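Local coordinates for conserved exported protein (Bacteroides fragilis, PDB 3CLW) that probably hydrolyses O-glycosidic bonds, as a secreted member of glycoside hydrolase family 30 built on a TIM barrel, at residues I19-A24 / K307-E312. Numbering follows the deposited sequence.
Sequences IDNFSA and KFWASE
The nearest CA atoms of the two segments are those of D20 and W309, 8.8 Å apart, too far for main-chain pairing, so side chains alone join the two segments. The carboxylate of D20 serves two donors at once. Its OD2 accepts the indole N-H, W309 NE1 to D20 OD2 being a short 2.5 Å, through the anti lone pair; the N-H...O angle is 156° and the oxygen lies only 3° out of the indole plane, although the carboxylate itself is turned well away from that plane. On the syn lone pair of D20 OD1 sits K307 NZ at 2.7 Å, a salt bridge. K307 gets there with its chain extended beyond CG, approaching D20 from the opposite direction. The carboxylate is held at both oxygens, which should restrict its rotation. N21 sets its amide almost perpendicular to the indole (87°), with N21 ND2 3.3 Å from W309 CH2, while its OD1 bonds to Q355. K307 also pairs with E18, and Y180 and F271 meet the W309 ring edge-to-face. The contact thus spans strand 353-356, which pairs in parallel with both strand 6-25 and strand 307-310, joining two TIM-barrel strands that are one apart.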
ATOM      1  N   ILE A  19      -8.021 -12.036  -0.833  1.00 38.51           N
ATOM      2  CA  ILE A  19      -6.813 -11.218  -0.594  1.00 37.65           C
ATOM      3  C   ILE A  19      -5.902 -11.226  -1.821  1.00 37.62           C
ATOM      4  O   ILE A  19      -5.568 -12.289  -2.350  1.00 37.64           O
ATOM      5  CB  ILE A  19      -5.991 -11.686   0.634  1.00 37.88           C
ATOM      6  CG1 ILE A  19      -6.854 -11.808   1.904  1.00 37.25           C
ATOM      7  CG2 ILE A  19      -4.787 -10.760   0.879  1.00 36.67           C
ATOM      8  CD1 ILE A  19      -7.350 -10.457   2.448  1.00 37.28           C
ATOM      9  N   ASP A  20      -5.528 -10.036  -2.284  1.00 37.14           N
ATOM     10  CA  ASP A  20      -4.561  -9.889  -3.369  1.00 36.75           C
ATOM     11  C   ASP A  20      -3.127  -9.831  -2.812  1.00 35.53           C
ATOM     12  O   ASP A  20      -2.302 -10.638  -3.180  1.00 35.49           O
ATOM     13  CB  ASP A  20      -4.858  -8.628  -4.195  1.00 37.09           C
ATOM     14  CG  ASP A  20      -6.189  -8.715  -4.965  1.00 40.08           C
ATOM     15  OD1 ASP A  20      -6.611  -9.835  -5.298  1.00 42.34           O
ATOM     16  OD2 ASP A  20      -6.798  -7.664  -5.233  1.00 37.72           O
ATOM     17  N   ASN A  21      -2.833  -8.863  -1.941  1.00 34.69           N
ATOM     18  CA  ASN A  21      -1.444  -8.661  -1.454  1.00 34.00           C
ATOM     19  C   ASN A  21      -1.373  -7.714  -0.286  1.00 33.98           C
ATOM     20  O   ASN A  21      -2.363  -7.083   0.079  1.00 33.82           O
ATOM     21  CB  ASN A  21      -0.540  -8.097  -2.565  1.00 32.75           C
ATOM     22  CG  ASN A  21      -1.021  -6.727  -3.101  1.00 33.20           C
ATOM     23  OD1 ASN A  21      -0.826  -5.684  -2.461  1.00 32.25           O
ATOM     24  ND2 ASN A  21      -1.629  -6.729  -4.290  1.00 32.29           N
ATOM     25  N   PHE A  22      -0.174  -7.620   0.274  1.00 33.70           N
ATOM     26  CA  PHE A  22       0.237  -6.510   1.101  1.00 32.81           C
ATOM     27  C   PHE A  22       1.485  -5.995   0.408  1.00 32.99           C
ATOM     28  O   PHE A  22       2.273  -6.765  -0.146  1.00 32.66           O
ATOM     29  CB  PHE A  22       0.530  -6.991   2.528  1.00 33.52           C
ATOM     30  CG  PHE A  22      -0.727  -7.390   3.296  1.00 32.73           C
ATOM     31  CD1 PHE A  22      -1.374  -6.465   4.128  1.00 31.15           C
ATOM     32  CD2 PHE A  22      -1.271  -8.660   3.145  1.00 32.25           C
ATOM     33  CE1 PHE A  22      -2.538  -6.815   4.800  1.00 33.48           C
ATOM     34  CE2 PHE A  22      -2.426  -9.016   3.803  1.00 34.77           C
ATOM     35  CZ  PHE A  22      -3.069  -8.094   4.633  1.00 33.88           C
ATOM     36  N   SER A  23       1.656  -4.687   0.421  1.00 32.13           N
ATOM     37  CA  SER A  23       2.608  -4.084  -0.440  1.00 31.46           C
ATOM     38  C   SER A  23       3.306  -2.912   0.231  1.00 30.74           C
ATOM     39  O   SER A  23       2.938  -2.514   1.323  1.00 30.20           O
ATOM     40  CB  SER A  23       1.908  -3.637  -1.710  1.00 31.23           C
ATOM     41  OG  SER A  23       2.860  -3.292  -2.703  1.00 32.42           O
ATOM     42  N   ALA A  24       4.340  -2.397  -0.431  1.00 30.65           N
ATOM     43  CA  ALA A  24       4.935  -1.115  -0.080  1.00 31.76           C
ATOM     44  C   ALA A  24       5.580  -0.559  -1.335  1.00 32.56           C
ATOM     45  O   ALA A  24       5.574  -1.205  -2.375  1.00 33.74           O
ATOM     46  CB  ALA A  24       5.971  -1.264   1.055  1.00 30.18           C
ATOM     47  N   LYS A 307     -13.424  -4.796  -6.571  1.00 38.01           N
ATOM     48  CA  LYS A 307     -12.557  -4.788  -5.388  1.00 37.03           C
ATOM     49  C   LYS A 307     -12.217  -3.369  -4.876  1.00 36.47           C
ATOM     50  O   LYS A 307     -12.350  -2.364  -5.584  1.00 35.30           O
ATOM     51  CB  LYS A 307     -11.278  -5.573  -5.675  1.00 36.92           C
ATOM     52  CG  LYS A 307     -11.453  -7.086  -5.753  1.00 36.99           C
ATOM     53  CD  LYS A 307     -10.189  -7.726  -6.208  1.00 37.54           C
ATOM     54  CE  LYS A 307     -10.282  -9.228  -6.082  1.00 39.52           C
ATOM     55  NZ  LYS A 307      -9.002  -9.899  -6.464  1.00 40.56           N
ATOM     56  N   PHE A 308     -11.770  -3.319  -3.626  1.00 35.94           N
ATOM     57  CA  PHE A 308     -11.108  -2.139  -3.104  1.00 35.48           C
ATOM     58  C   PHE A 308      -9.641  -2.442  -2.699  1.00 34.44           C
ATOM     59  O   PHE A 308      -9.362  -3.512  -2.180  1.00 34.31           O
ATOM     60  CB  PHE A 308     -11.893  -1.559  -1.908  1.00 35.83           C
ATOM     61  CG  PHE A 308     -11.262  -0.317  -1.347  1.00 34.59           C
ATOM     62  CD1 PHE A 308     -11.315   0.870  -2.057  1.00 34.97           C
ATOM     63  CD2 PHE A 308     -10.573  -0.365  -0.150  1.00 32.08           C
ATOM     64  CE1 PHE A 308     -10.715   2.014  -1.559  1.00 35.43           C
ATOM     65  CE2 PHE A 308      -9.957   0.752   0.354  1.00 34.17           C
ATOM     66  CZ  PHE A 308     -10.021   1.952  -0.343  1.00 35.82           C
ATOM     67  N   TRP A 309      -8.734  -1.498  -2.963  1.00 33.77           N
ATOM     68  CA  TRP A 309      -7.333  -1.545  -2.498  1.00 32.50           C
ATOM     69  C   TRP A 309      -7.017  -0.256  -1.746  1.00 32.52           C
ATOM     70  O   TRP A 309      -7.240   0.872  -2.256  1.00 32.22           O
ATOM     71  CB  TRP A 309      -6.347  -1.664  -3.667  1.00 31.84           C
ATOM     72  CG  TRP A 309      -6.079  -3.056  -4.206  1.00 31.51           C
ATOM     73  CD1 TRP A 309      -6.865  -4.184  -4.044  1.00 30.16           C
ATOM     74  CD2 TRP A 309      -4.967  -3.461  -5.030  1.00 31.59           C
ATOM     75  NE1 TRP A 309      -6.293  -5.250  -4.696  1.00 29.80           N
ATOM     76  CE2 TRP A 309      -5.132  -4.837  -5.309  1.00 29.81           C
ATOM     77  CE3 TRP A 309      -3.826  -2.789  -5.547  1.00 34.11           C
ATOM     78  CZ2 TRP A 309      -4.230  -5.552  -6.087  1.00 28.65           C
ATOM     79  CZ3 TRP A 309      -2.930  -3.514  -6.338  1.00 29.72           C
ATOM     80  CH2 TRP A 309      -3.135  -4.880  -6.587  1.00 29.92           C
ATOM     81  N   ALA A 310      -6.528  -0.404  -0.519  1.00 32.58           N
ATOM     82  CA  ALA A 310      -5.928   0.727   0.191  1.00 32.23           C
ATOM     83  C   ALA A 310      -4.473   0.771  -0.326  1.00 32.54           C
ATOM     84  O   ALA A 310      -3.691  -0.172  -0.134  1.00 32.80           O
ATOM     85  CB  ALA A 310      -6.045   0.544   1.722  1.00 32.90           C
ATOM     86  N   SER A 311      -4.133   1.805  -1.082  1.00 32.23           N
ATOM     87  CA  SER A 311      -2.937   1.704  -1.922  1.00 33.00           C
ATOM     88  C   SER A 311      -1.779   2.626  -1.538  1.00 33.10           C
ATOM     89  O   SER A 311      -0.756   2.658  -2.227  1.00 33.95           O
ATOM     90  CB  SER A 311      -3.301   1.923  -3.388  1.00 32.87           C
ATOM     91  OG  SER A 311      -3.943   3.197  -3.527  1.00 35.37           O
ATOM     92  N   GLU A 312      -1.938   3.384  -0.457  1.00 33.74           N
ATOM     93  CA  GLU A 312      -0.841   4.198   0.082  1.00 34.08           C
ATOM     94  C   GLU A 312      -1.180   4.706   1.449  1.00 34.23           C
ATOM     95  O   GLU A 312      -2.256   5.212   1.671  1.00 33.60           O
ATOM     96  CB  GLU A 312      -0.498   5.384  -0.820  1.00 33.81           C
ATOM     97  CG  GLU A 312       0.888   5.984  -0.524  1.00 33.97           C
ATOM     98  CD  GLU A 312       1.120   7.325  -1.176  1.00 35.16           C
ATOM     99  OE1 GLU A 312       1.092   7.438  -2.418  1.00 35.59           O
ATOM    100  OE2 GLU A 312       1.355   8.287  -0.431  1.00 36.87           O
TER